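Local coordinates for protein annexin A8 (Homo sapiens, PDB 1W3W) that acts as an anticoagulant by indirectly inhibiting the thromboplastin-specific complex of blood coagulation, and binds phospholipid in a calcium-dependent way, at residues A[25-30]-A[64-69]; A[32-37]-A[72-77]; A[46-51]-A[85-90]; A[117-122]-A[276-281]. All blocks are in the same frame, centred on the assembly; numbering follows the deposited sequence.

Interaction 1 (A[25-30]-A[64-69]); sequences PDAETL and KAQFGK
The F67 ring meets helix 24-34 obliquely, through CE2 and CZ. CE2 of F67 lies 3.8 Å from the backbone O of A27. The neighbouring CZ of F67 is 4.1 Å from CA of E28. One face of the ring is taken by its own neighbour: CB of Q66 sits over the ring centre, 3.6 Å above the plane. Two more aromatic rings lie around it. Y31 stacks with F67, and F63 meets it edge-to-face.

The second flat group is the amide of Q66. Its NE2 comes within 3.8 Å of the methyl CB of A27. Beyond CG the Q66 chain is extended, with chi2 at -171°, and this carries the amide across to helix 24-34. Its main polar partner is S62, which accepts from NE2, and there is a weak bond to the backbone of D24. A27 is small, and F67 comes close to the helix backbone beside it. CB of A27 also lies 4.5 Å from CE2 of F67.

The contact is partly buried: A27 is covered, while Q66 and E28 remain exposed. G68 then leaves the helical conformation with positive phi and ends helix 53-67. The packing is that of one annexin repeat, in which helix 24-34, the first of repeat 1, packs against the C-terminal end of helix 53-67, the third.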
loop_
_atom_site.group_PDB
_atom_site.type_symbol
_atom_site.label_atom_id
_atom_site.label_comp_id
_atom_site.label_asym_id
_atom_site.label_seq_id
_atom_site.Cartn_x
_atom_site.Cartn_y
_atom_site.Cartn_z
ATOM N N PRO A 25 -30.112 7.941 -6.442
ATOM C CA PRO A 25 -30.010 7.854 -7.907
ATOM C C PRO A 25 -28.830 7.023 -8.392
ATOM O O PRO A 25 -28.977 6.260 -9.327
ATOM C CB PRO A 25 -29.824 9.313 -8.347
ATOM C CG PRO A 25 -30.321 10.141 -7.209
ATOM C CD PRO A 25 -30.098 9.337 -5.967
ATOM N N ASP A 26 -27.671 7.174 -7.757
ATOM C CA ASP A 26 -26.505 6.363 -8.108
ATOM C C ASP A 26 -26.777 4.864 -7.888
ATOM O O ASP A 26 -26.397 4.035 -8.704
ATOM C CB ASP A 26 -25.287 6.800 -7.295
ATOM C CG ASP A 26 -24.655 8.087 -7.818
ATOM O OD1 ASP A 26 -23.977 8.772 -7.033
ATOM O OD2 ASP A 26 -24.767 8.490 -8.989
ATOM N N ALA A 27 -27.416 4.527 -6.780
ATOM C CA ALA A 27 -27.785 3.139 -6.506
ATOM C C ALA A 27 -28.689 2.625 -7.608
ATOM O O ALA A 27 -28.523 1.517 -8.088
ATOM C CB ALA A 27 -28.477 3.022 -5.142
ATOM N N GLU A 28 -29.644 3.448 -8.029
ATOM C CA GLU A 28 -30.533 3.083 -9.127
ATOM C C GLU A 28 -29.807 2.919 -10.457
ATOM O O GLU A 28 -30.121 2.018 -11.225
ATOM C CB GLU A 28 -31.662 4.105 -9.279
ATOM C CG GLU A 28 -32.837 3.562 -10.075
ATOM C CD GLU A 28 -33.911 4.600 -10.294
ATOM O OE1 GLU A 28 -33.587 5.668 -10.840
ATOM O OE2 GLU A 28 -35.072 4.344 -9.911
ATOM N N THR A 29 -28.824 3.768 -10.731
ATOM C CA THR A 29 -28.027 3.596 -11.926
ATOM C C THR A 29 -27.319 2.243 -11.930
ATOM O O THR A 29 -27.299 1.561 -12.939
ATOM C CB THR A 29 -26.994 4.713 -12.030
ATOM O OG1 THR A 29 -27.664 5.959 -12.179
ATOM C CG2 THR A 29 -26.183 4.578 -13.305
ATOM N N LEU A 30 -26.734 1.858 -10.801
ATOM C CA LEU A 30 -26.033 0.582 -10.722
ATOM C C LEU A 30 -27.001 -0.602 -10.878
ATOM O O LEU A 30 -26.692 -1.572 -11.559
ATOM C CB LEU A 30 -25.275 0.464 -9.412
ATOM C CG LEU A 30 -24.147 1.457 -9.196
ATOM C CD1 LEU A 30 -23.561 1.297 -7.810
ATOM C CD2 LEU A 30 -23.086 1.286 -10.262
ATOM N N LYS A 64 -28.898 -1.616 -0.935
ATOM C CA LYS A 64 -29.432 -2.740 -0.173
ATOM C C LYS A 64 -30.847 -2.457 0.352
ATOM O O LYS A 64 -31.702 -3.354 0.372
ATOM C CB LYS A 64 -28.508 -3.103 0.984
ATOM C CG LYS A 64 -28.777 -4.508 1.568
ATOM C CD LYS A 64 -27.898 -4.801 2.789
ATOM C CE LYS A 64 -26.396 -4.740 2.461
ATOM N NZ LYS A 64 -25.534 -5.540 3.394
ATOM N N ALA A 65 -31.086 -1.224 0.780
ATOM C CA ALA A 65 -32.402 -0.824 1.253
ATOM C C ALA A 65 -33.447 -0.879 0.136
ATOM O O ALA A 65 -34.569 -1.351 0.360
ATOM C CB ALA A 65 -32.345 0.583 1.859
ATOM N N GLN A 66 -33.072 -0.415 -1.060
ATOM C CA GLN A 66 -33.994 -0.324 -2.205
ATOM C C GLN A 66 -34.209 -1.653 -2.937
ATOM O O GLN A 66 -35.310 -1.935 -3.391
ATOM C CB GLN A 66 -33.480 0.681 -3.239
ATOM C CG GLN A 66 -33.525 2.150 -2.832
ATOM C CD GLN A 66 -33.203 3.055 -4.012
ATOM O OE1 GLN A 66 -34.011 3.176 -4.924
ATOM N NE2 GLN A 66 -32.007 3.652 -4.019
ATOM N N PHE A 67 -33.155 -2.452 -3.064
ATOM C CA PHE A 67 -33.164 -3.603 -3.970
ATOM C C PHE A 67 -32.908 -4.937 -3.273
ATOM O O PHE A 67 -32.973 -5.975 -3.903
ATOM C CB PHE A 67 -32.169 -3.368 -5.120
ATOM C CG PHE A 67 -32.388 -2.049 -5.828
ATOM C CD1 PHE A 67 -33.603 -1.787 -6.454
ATOM C CD2 PHE A 67 -31.406 -1.059 -5.825
ATOM C CE1 PHE A 67 -33.834 -0.579 -7.080
ATOM C CE2 PHE A 67 -31.628 0.157 -6.444
ATOM C CZ PHE A 67 -32.842 0.401 -7.074
ATOM N N GLY A 68 -32.614 -4.902 -1.980
ATOM C CA GLY A 68 -32.553 -6.096 -1.155
ATOM C C GLY A 68 -31.338 -6.989 -1.284
ATOM O O GLY A 68 -31.317 -8.066 -0.690
ATOM N N LYS A 69 -30.333 -6.573 -2.052
ATOM C CA LYS A 69 -29.096 -7.347 -2.206
ATOM C C LYS A 69 -27.909 -6.467 -1.824
ATOM O O LYS A 69 -27.958 -5.253 -1.974
ATOM C CB LYS A 69 -28.939 -7.820 -3.656
ATOM C CG LYS A 69 -29.496 -9.218 -3.984
ATOM C CD LYS A 69 -30.897 -9.152 -4.583
ATOM C CE LYS A 69 -31.252 -10.422 -5.379
ATOM N NZ LYS A 69 -30.757 -11.670 -4.708
#

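Interaction 2 (A[32-37]-A[72-77]); sequences KAMKGI and TETLKS
M34 lays its thioether against helix 71-78, where it touches L75 and T74. The closest pair is SD of M34 and CD1 of L75, at 3.6 Å. The terminal CE of M34 is 3.7 Å from that same CD1 of L75, and the two side chains cross at about a right angle. T74 gives its methyl to the contact: CG2 of T74 lies 4.0 Å from CE of M34.

The torsions explain the fit. M34 is extended through chi2 and bends at chi3 (-78°), which turns CE alongside the two methyls. In T74, CG2 stands anti to the backbone N, while OG1 turns back along its own helix and bonds to the backbone O of D70. The hydroxyl is thus tied to its own helix, and the methyl is turned to M34.

Further out, M34 also touches I44, L71 and E78. L75 is backed by I87 and by L48. An alanine in place of M34 would probably open a gap beside CD1 of L75 and leave that methyl and the T74 methyl without their partner.

M34 is the last helical residue before the loop that begins at K35. This begins an M-K-G-x-G-T motif like the one in repeat 4, where M266, G268 and G270 bind calcium. The contact lies at the start of the corresponding loop of repeat 1. Its chemistry is wholly apolar: thioether against methyl groups, held by dispersion and burial, with no charge or directed bond between the two segments.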
loop_
_atom_site.group_PDB
_atom_site.type_symbol
_atom_site.label_atom_id
_atom_site.label_comp_id
_atom_site.label_asym_id
_atom_site.label_seq_id
_atom_site.Cartn_x
_atom_site.Cartn_y
_atom_site.Cartn_z
ATOM N N LYS A 32 -29.876 -0.653 -12.585
ATOM C CA LYS A 32 -30.238 -0.732 -13.994
ATOM C C LYS A 32 -29.088 -1.291 -14.834
ATOM O O LYS A 32 -29.306 -2.001 -15.810
ATOM C CB LYS A 32 -30.634 0.657 -14.499
ATOM C CG LYS A 32 -31.925 1.173 -13.883
ATOM C CD LYS A 32 -32.325 2.534 -14.450
ATOM C CE LYS A 32 -33.489 2.404 -15.439
ATOM N NZ LYS A 32 -33.201 1.434 -16.553
ATOM N N ALA A 33 -27.857 -0.985 -14.427
ATOM C CA ALA A 33 -26.677 -1.432 -15.150
ATOM C C ALA A 33 -26.480 -2.943 -15.081
ATOM O O ALA A 33 -25.881 -3.513 -15.965
ATOM C CB ALA A 33 -25.432 -0.727 -14.619
ATOM N N MET A 34 -26.964 -3.584 -14.026
ATOM C CA MET A 34 -26.735 -5.014 -13.818
ATOM C C MET A 34 -27.988 -5.883 -13.930
ATOM O O MET A 34 -27.884 -7.108 -14.086
ATOM C CB MET A 34 -26.098 -5.217 -12.446
ATOM C CG MET A 34 -24.736 -4.566 -12.363
ATOM S SD MET A 34 -23.893 -4.892 -10.853
ATOM C CE MET A 34 -24.716 -3.769 -9.777
ATOM N N LYS A 35 -29.147 -5.246 -13.853
ATOM C CA LYS A 35 -30.441 -5.925 -13.862
ATOM C C LYS A 35 -30.660 -6.558 -15.229
ATOM O O LYS A 35 -30.259 -6.011 -16.256
ATOM C CB LYS A 35 -31.559 -4.915 -13.520
ATOM C CG LYS A 35 -32.987 -5.319 -13.883
ATOM C CD LYS A 35 -33.976 -4.165 -13.677
ATOM C CE LYS A 35 -35.071 -4.143 -14.755
ATOM N NZ LYS A 35 -36.295 -3.378 -14.314
ATOM N N GLY A 36 -31.283 -7.731 -15.236
ATOM C CA GLY A 36 -31.698 -8.356 -16.472
ATOM C C GLY A 36 -30.546 -8.946 -17.247
ATOM O O GLY A 36 -29.566 -9.430 -16.676
ATOM N N ILE A 37 -30.670 -8.899 -18.562
ATOM C CA ILE A 37 -29.714 -9.530 -19.447
ATOM C C ILE A 37 -28.807 -8.447 -20.003
ATOM O O ILE A 37 -29.281 -7.427 -20.514
ATOM C CB ILE A 37 -30.456 -10.272 -20.585
ATOM C CG1 ILE A 37 -31.203 -11.483 -20.013
ATOM C CG2 ILE A 37 -29.483 -10.713 -21.657
ATOM C CD1 ILE A 37 -32.412 -11.895 -20.814
ATOM N N THR A 72 -21.699 -5.088 -3.062
ATOM C CA THR A 72 -20.410 -5.701 -3.275
ATOM C C THR A 72 -20.548 -7.146 -3.750
ATOM O O THR A 72 -19.902 -7.538 -4.722
ATOM C CB THR A 72 -19.569 -5.611 -2.004
ATOM O OG1 THR A 72 -19.291 -4.235 -1.718
ATOM C CG2 THR A 72 -18.191 -6.230 -2.202
ATOM N N GLU A 73 -21.401 -7.919 -3.081
ATOM C CA GLU A 73 -21.669 -9.307 -3.477
ATOM C C GLU A 73 -22.258 -9.374 -4.869
ATOM O O GLU A 73 -21.955 -10.285 -5.626
ATOM C CB GLU A 73 -22.628 -10.001 -2.497
ATOM C CG GLU A 73 -22.007 -10.361 -1.149
ATOM C CD GLU A 73 -20.667 -11.095 -1.257
ATOM O OE1 GLU A 73 -20.557 -12.074 -2.039
ATOM O OE2 GLU A 73 -19.710 -10.690 -0.551
ATOM N N THR A 74 -23.095 -8.398 -5.202
ATOM C CA THR A 74 -23.707 -8.321 -6.513
ATOM C C THR A 74 -22.647 -8.014 -7.573
ATOM O O THR A 74 -22.609 -8.651 -8.620
ATOM C CB THR A 74 -24.814 -7.254 -6.504
ATOM O OG1 THR A 74 -25.843 -7.661 -5.602
ATOM C CG2 THR A 74 -25.520 -7.148 -7.845
ATOM N N LEU A 75 -21.780 -7.050 -7.280
ATOM C CA LEU A 75 -20.650 -6.726 -8.153
ATOM C C LEU A 75 -19.737 -7.945 -8.405
ATOM O O LEU A 75 -19.296 -8.170 -9.529
ATOM C CB LEU A 75 -19.816 -5.590 -7.533
ATOM C CG LEU A 75 -19.964 -4.119 -7.974
ATOM C CD1 LEU A 75 -21.148 -3.791 -8.819
ATOM C CD2 LEU A 75 -19.842 -3.171 -6.754
ATOM N N LYS A 76 -19.458 -8.716 -7.354
ATOM C CA LYS A 76 -18.613 -9.915 -7.457
ATOM C C LYS A 76 -19.222 -10.968 -8.393
ATOM O O LYS A 76 -18.510 -11.609 -9.160
ATOM C CB LYS A 76 -18.370 -10.551 -6.077
ATOM C CG LYS A 76 -17.326 -9.864 -5.227
ATOM C CD LYS A 76 -16.894 -10.743 -4.039
ATOM C CE LYS A 76 -16.477 -9.905 -2.834
ATOM N NZ LYS A 76 -15.389 -10.528 -1.994
ATOM N N SER A 77 -20.539 -11.126 -8.331
ATOM C CA SER A 77 -21.255 -12.069 -9.178
ATOM C C SER A 77 -21.402 -11.609 -10.627
ATOM O O SER A 77 -21.323 -12.413 -11.550
ATOM C CB SER A 77 -22.649 -12.312 -8.603
ATOM O OG SER A 77 -22.546 -12.642 -7.224
#

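Interaction 3 (A[46-51]-A[85-90]); sequences DVLTKR and RLIVAL
L48 reaches from helix 41-48 toward I87 of helix 81-91. Its CB points at that helix, and CG stands beside the backbone N (chi1 -62°), anti to the carbonyl carbon. The chain then forks. CD1 of L48 meets CG2 of I87 at 3.8 Å, and the two side chains cross at about a right angle. On I87 the touching group is the methyl attached directly to CB, not the longer CG1 branch. The other fork of L48, CD2, turns to helix 24-34 and packs on L30.

This is the interior of an annexin repeat, an all-helical unit of five helices. Four of them form a bundle, and L48 packs among these four. The third in sequence, helix 53-67, covers the bundle.

The next residue, the buried T49, continues the contact. CG2 of T49 lies 4.1 Å from CD1 of L90. That same CD1 of L90 is also 4.4 Å from the backbone O of L48. With T49 chi1 at 67°, OG1 sits between the backbone N and the carbonyl carbon, and CG2 turns to L90. OG1 of T49 bonds to I45 O and pairs with OG of S321 in helix 313-323, which links T49 to repeat 4. The guanidinium of R56 donates through NE to the backbone O of L48 and through NH1 to the backbone O of L90.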
loop_
_atom_site.group_PDB
_atom_site.type_symbol
_atom_site.label_atom_id
_atom_site.label_comp_id
_atom_site.label_asym_id
_atom_site.label_seq_id
_atom_site.Cartn_x
_atom_site.Cartn_y
_atom_site.Cartn_z
ATOM N N ASP A 46 -18.668 4.929 -14.428
ATOM C CA ASP A 46 -19.045 6.336 -14.309
ATOM C C ASP A 46 -19.543 6.697 -12.931
ATOM O O ASP A 46 -19.391 7.823 -12.522
ATOM C CB ASP A 46 -20.118 6.711 -15.332
ATOM C CG ASP A 46 -19.570 6.802 -16.746
ATOM O OD1 ASP A 46 -18.343 6.672 -16.945
ATOM O OD2 ASP A 46 -20.309 6.984 -17.721
ATOM N N VAL A 47 -20.136 5.751 -12.208
ATOM C CA VAL A 47 -20.564 6.017 -10.842
ATOM C C VAL A 47 -19.410 5.769 -9.854
ATOM O O VAL A 47 -19.018 6.663 -9.093
ATOM C CB VAL A 47 -21.796 5.158 -10.463
ATOM C CG1 VAL A 47 -22.114 5.274 -8.976
ATOM C CG2 VAL A 47 -23.016 5.562 -11.291
ATOM N N LEU A 48 -18.856 4.563 -9.855
ATOM C CA LEU A 48 -17.968 4.175 -8.765
ATOM C C LEU A 48 -16.593 4.838 -8.789
ATOM O O LEU A 48 -16.035 5.068 -7.719
ATOM C CB LEU A 48 -17.847 2.658 -8.673
ATOM C CG LEU A 48 -19.195 2.004 -8.380
ATOM C CD1 LEU A 48 -19.049 0.506 -8.381
ATOM C CD2 LEU A 48 -19.774 2.503 -7.053
ATOM N N THR A 49 -16.041 5.138 -9.965
ATOM C CA THR A 49 -14.753 5.864 -10.027
ATOM C C THR A 49 -14.864 7.375 -9.925
ATOM O O THR A 49 -13.843 8.035 -9.815
ATOM C CB THR A 49 -13.946 5.548 -11.301
ATOM O OG1 THR A 49 -14.622 6.070 -12.460
ATOM C CG2 THR A 49 -13.807 4.056 -11.513
ATOM N N LYS A 50 -16.073 7.929 -9.985
ATOM C CA LYS A 50 -16.272 9.367 -9.855
ATOM C C LYS A 50 -16.868 9.784 -8.516
ATOM O O LYS A 50 -17.095 10.962 -8.300
ATOM C CB LYS A 50 -17.159 9.893 -10.998
ATOM C CG LYS A 50 -16.523 9.795 -12.388
ATOM C CD LYS A 50 -15.241 10.614 -12.476
ATOM C CE LYS A 50 -14.557 10.511 -13.850
ATOM N NZ LYS A 50 -13.069 10.657 -13.704
ATOM N N ARG A 51 -17.146 8.839 -7.628
ATOM C CA ARG A 51 -17.590 9.150 -6.279
ATOM C C ARG A 51 -16.493 8.770 -5.295
ATOM O O ARG A 51 -15.677 7.921 -5.573
ATOM C CB ARG A 51 -18.872 8.386 -5.930
ATOM C CG ARG A 51 -20.065 8.674 -6.841
ATOM C CD ARG A 51 -20.660 10.086 -6.720
ATOM N NE ARG A 51 -21.821 10.165 -7.602
ATOM C CZ ARG A 51 -21.812 10.636 -8.845
ATOM N NH1 ARG A 51 -20.727 11.191 -9.373
ATOM N NH2 ARG A 51 -22.927 10.587 -9.558
ATOM N N ARG A 85 -11.857 -7.204 -9.876
ATOM C CA ARG A 85 -10.963 -7.033 -8.734
ATOM C C ARG A 85 -10.842 -5.556 -8.368
ATOM O O ARG A 85 -10.823 -5.209 -7.200
ATOM C CB ARG A 85 -9.574 -7.583 -9.023
ATOM C CG ARG A 85 -9.421 -9.083 -8.784
ATOM C CD ARG A 85 -7.981 -9.487 -8.403
ATOM N NE ARG A 85 -7.129 -9.646 -9.574
ATOM C CZ ARG A 85 -5.790 -9.655 -9.564
ATOM N NH1 ARG A 85 -5.096 -9.498 -8.436
ATOM N NH2 ARG A 85 -5.143 -9.812 -10.706
ATOM N N LEU A 86 -10.738 -4.704 -9.382
ATOM C CA LEU A 86 -10.609 -3.265 -9.177
ATOM C C LEU A 86 -11.868 -2.649 -8.595
ATOM O O LEU A 86 -11.798 -1.860 -7.651
ATOM C CB LEU A 86 -10.256 -2.568 -10.490
ATOM C CG LEU A 86 -10.220 -1.040 -10.445
ATOM C CD1 LEU A 86 -9.122 -0.509 -9.497
ATOM C CD2 LEU A 86 -10.014 -0.528 -11.831
ATOM N N ILE A 87 -13.016 -2.985 -9.173
ATOM C CA ILE A 87 -14.281 -2.406 -8.741
ATOM C C ILE A 87 -14.576 -2.830 -7.311
ATOM O O ILE A 87 -15.023 -2.021 -6.510
ATOM C CB ILE A 87 -15.436 -2.806 -9.706
ATOM C CG1 ILE A 87 -15.231 -2.181 -11.092
ATOM C CG2 ILE A 87 -16.774 -2.392 -9.167
ATOM C CD1 ILE A 87 -15.331 -0.668 -11.138
ATOM N N VAL A 88 -14.300 -4.089 -6.975
ATOM C CA VAL A 88 -14.591 -4.580 -5.627
ATOM C C VAL A 88 -13.651 -3.921 -4.626
ATOM O O VAL A 88 -14.060 -3.586 -3.519
ATOM C CB VAL A 88 -14.474 -6.130 -5.544
ATOM C CG1 VAL A 88 -14.401 -6.596 -4.111
ATOM C CG2 VAL A 88 -15.667 -6.772 -6.234
ATOM N N ALA A 89 -12.391 -3.727 -5.026
ATOM C CA ALA A 89 -11.415 -3.020 -4.204
ATOM C C ALA A 89 -11.902 -1.611 -3.830
ATOM O O ALA A 89 -11.752 -1.190 -2.694
ATOM C CB ALA A 89 -10.065 -2.938 -4.910
ATOM N N LEU A 90 -12.531 -0.920 -4.770
ATOM C CA LEU A 90 -13.062 0.427 -4.534
ATOM C C LEU A 90 -14.156 0.462 -3.493
ATOM O O LEU A 90 -14.384 1.483 -2.869
ATOM C CB LEU A 90 -13.605 1.019 -5.854
ATOM C CG LEU A 90 -12.534 1.404 -6.860
ATOM C CD1 LEU A 90 -13.169 1.763 -8.209
ATOM C CD2 LEU A 90 -11.699 2.566 -6.339
#

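Interaction 4 (A[117-122]-A[276-281]); sequences IEILAS and LIRNIV
E118 of repeat 2 and R278 of repeat 4 face each other at the centre of the molecule, where annexins have a channel lined with charged residues between their two halves. Helices 113-122 and 273-283 run in nearly the same direction here. Their segment axes are 23° apart in direction and 12.5 Å from each other.

The charged contact is a two-bond salt bridge. R278 grips the carboxylate side-on. Its NE donates to OE2 of E118 at 2.6 Å, and its NH2 to OE1 of E118 at 3.0 Å. Both bonds are almost straight. They lie close to the guanidinium plane but leave the carboxylate plane: OE2 is met on its syn side, and OE1 from above. The two planes are 37° apart. In R278, CG is anti to the backbone N and the chain bends at chi3 (53°), which brings NE and NH2 to the glutamate together.

Each charge has a second mate. OE1 of E118 also pairs with R261, and NH1 of R278 with E101. A leucine at R278 would remove the guanidinium and would probably leave E118 with R261 alone of its two arginines and E101 without this mate. Two arginines at one carboxylate are likely to favour the charged form of E118.

Apolar contact is slight: CD1 of I119 lies 4.1 Å from CD of R278.

Within helix 113-122, the carbonyl O of E118 takes two donors from S122 on opposite faces of its plane, the closer being OG of S122 at 2.6 Å.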
loop_
_atom_site.group_PDB
_atom_site.type_symbol
_atom_site.label_atom_id
_atom_site.label_comp_id
_atom_site.label_asym_id
_atom_site.label_seq_id
_atom_site.Cartn_x
_atom_site.Cartn_y
_atom_site.Cartn_z
ATOM N N ILE A 117 5.077 -6.468 3.351
ATOM C CA ILE A 117 6.138 -5.465 3.512
ATOM C C ILE A 117 5.646 -4.053 3.155
ATOM O O ILE A 117 5.845 -3.095 3.909
ATOM C CB ILE A 117 7.354 -5.850 2.616
ATOM C CG1 ILE A 117 8.080 -7.067 3.209
ATOM C CG2 ILE A 117 8.309 -4.673 2.434
ATOM C CD1 ILE A 117 8.956 -7.836 2.230
ATOM N N GLU A 118 5.021 -3.943 1.986
ATOM C CA GLU A 118 4.533 -2.671 1.462
ATOM C C GLU A 118 3.590 -2.011 2.440
ATOM O O GLU A 118 3.745 -0.840 2.762
ATOM C CB GLU A 118 3.839 -2.901 0.110
ATOM C CG GLU A 118 3.044 -1.726 -0.438
ATOM C CD GLU A 118 2.043 -2.180 -1.486
ATOM O OE1 GLU A 118 2.469 -2.604 -2.572
ATOM O OE2 GLU A 118 0.833 -2.117 -1.221
ATOM N N ILE A 119 2.600 -2.751 2.904
ATOM C CA ILE A 119 1.599 -2.167 3.775
ATOM C C ILE A 119 2.189 -1.812 5.139
ATOM O O ILE A 119 1.993 -0.688 5.631
ATOM C CB ILE A 119 0.379 -3.075 3.911
ATOM C CG1 ILE A 119 -0.303 -3.204 2.550
ATOM C CG2 ILE A 119 -0.592 -2.486 4.917
ATOM C CD1 ILE A 119 -1.463 -4.157 2.533
ATOM N N LEU A 120 2.933 -2.737 5.739
ATOM C CA LEU A 120 3.458 -2.493 7.084
ATOM C C LEU A 120 4.496 -1.356 7.126
ATOM O O LEU A 120 4.571 -0.613 8.106
ATOM C CB LEU A 120 4.021 -3.778 7.711
ATOM C CG LEU A 120 3.000 -4.611 8.505
ATOM C CD1 LEU A 120 1.751 -4.905 7.707
ATOM C CD2 LEU A 120 3.607 -5.909 9.026
ATOM N N ALA A 121 5.281 -1.210 6.068
ATOM C CA ALA A 121 6.309 -0.173 6.028
ATOM C C ALA A 121 5.785 1.206 5.639
ATOM O O ALA A 121 6.351 2.228 6.052
ATOM C CB ALA A 121 7.425 -0.590 5.110
ATOM N N SER A 122 4.715 1.267 4.861
ATOM C CA SER A 122 4.287 2.547 4.289
ATOM C C SER A 122 3.146 3.191 5.070
ATOM O O SER A 122 2.821 4.346 4.847
ATOM C CB SER A 122 3.899 2.374 2.822
ATOM O OG SER A 122 2.756 1.547 2.702
ATOM N N LEU A 276 -0.702 -2.868 -8.773
ATOM C CA LEU A 276 -1.259 -1.704 -9.454
ATOM C C LEU A 276 -2.597 -1.280 -8.835
ATOM O O LEU A 276 -2.798 -0.125 -8.483
ATOM C CB LEU A 276 -1.429 -2.038 -10.940
ATOM C CG LEU A 276 -1.897 -0.969 -11.922
ATOM C CD1 LEU A 276 -0.968 0.232 -11.956
ATOM C CD2 LEU A 276 -1.976 -1.609 -13.301
ATOM N N ILE A 277 -3.510 -2.230 -8.692
ATOM C CA ILE A 277 -4.824 -1.963 -8.130
ATOM C C ILE A 277 -4.717 -1.415 -6.715
ATOM O O ILE A 277 -5.285 -0.372 -6.403
ATOM C CB ILE A 277 -5.685 -3.245 -8.166
ATOM C CG1 ILE A 277 -6.119 -3.540 -9.619
ATOM C CG2 ILE A 277 -6.873 -3.125 -7.211
ATOM C CD1 ILE A 277 -6.670 -4.936 -9.848
ATOM N N ARG A 278 -3.975 -2.111 -5.860
ATOM C CA ARG A 278 -3.916 -1.781 -4.442
ATOM C C ARG A 278 -3.359 -0.393 -4.185
ATOM O O ARG A 278 -3.881 0.359 -3.361
ATOM C CB ARG A 278 -3.079 -2.825 -3.693
ATOM C CG ARG A 278 -3.043 -2.642 -2.183
ATOM C CD ARG A 278 -2.266 -3.744 -1.449
ATOM N NE ARG A 278 -0.937 -3.890 -2.026
ATOM C CZ ARG A 278 -0.542 -4.869 -2.844
ATOM N NH1 ARG A 278 -1.348 -5.841 -3.209
ATOM N NH2 ARG A 278 0.683 -4.855 -3.322
ATOM N N ASN A 279 -2.303 -0.041 -4.898
ATOM C CA ASN A 279 -1.677 1.249 -4.696
ATOM C C ASN A 279 -2.481 2.407 -5.248
ATOM O O ASN A 279 -2.562 3.454 -4.604
ATOM C CB ASN A 279 -0.243 1.211 -5.214
ATOM C CG ASN A 279 0.641 0.412 -4.302
ATOM O OD1 ASN A 279 0.929 -0.766 -4.546
ATOM N ND2 ASN A 279 1.017 1.017 -3.204
ATOM N N ILE A 280 -3.109 2.224 -6.412
ATOM C CA ILE A 280 -3.963 3.270 -6.965
ATOM C C ILE A 280 -5.199 3.457 -6.086
ATOM O O ILE A 280 -5.560 4.581 -5.756
ATOM C CB ILE A 280 -4.339 2.980 -8.444
ATOM C CG1 ILE A 280 -3.118 3.283 -9.322
ATOM C CG2 ILE A 280 -5.537 3.824 -8.881
ATOM C CD1 ILE A 280 -3.328 3.089 -10.776
ATOM N N VAL A 281 -5.827 2.356 -5.695
ATOM C CA VAL A 281 -7.040 2.432 -4.914
ATOM C C VAL A 281 -6.785 3.024 -3.528
ATOM O O VAL A 281 -7.501 3.927 -3.117
ATOM C CB VAL A 281 -7.724 1.065 -4.803
ATOM C CG1 VAL A 281 -8.832 1.096 -3.750
ATOM C CG2 VAL A 281 -8.297 0.657 -6.169
#

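In the fold
From the N terminus, helix 24-34 opens interaction 1 and then interaction 2. Helix 41-48 opens interaction 3 before either has closed. The three then close in the same order, at helices 53-67, 71-78 and 81-91. Every pair of them therefore crosses, none nests, and together they tie all five helices of repeat 1. They also touch one another: K69 packs on T74, D26 pairs with R51, and K76 packs on V88. Interaction 4 follows in series. Its long loop runs from repeat 2 to repeat 4. Interaction 3 meets it where L86 and A89 pack on V281 and I277, joining repeat 1 to repeat 4.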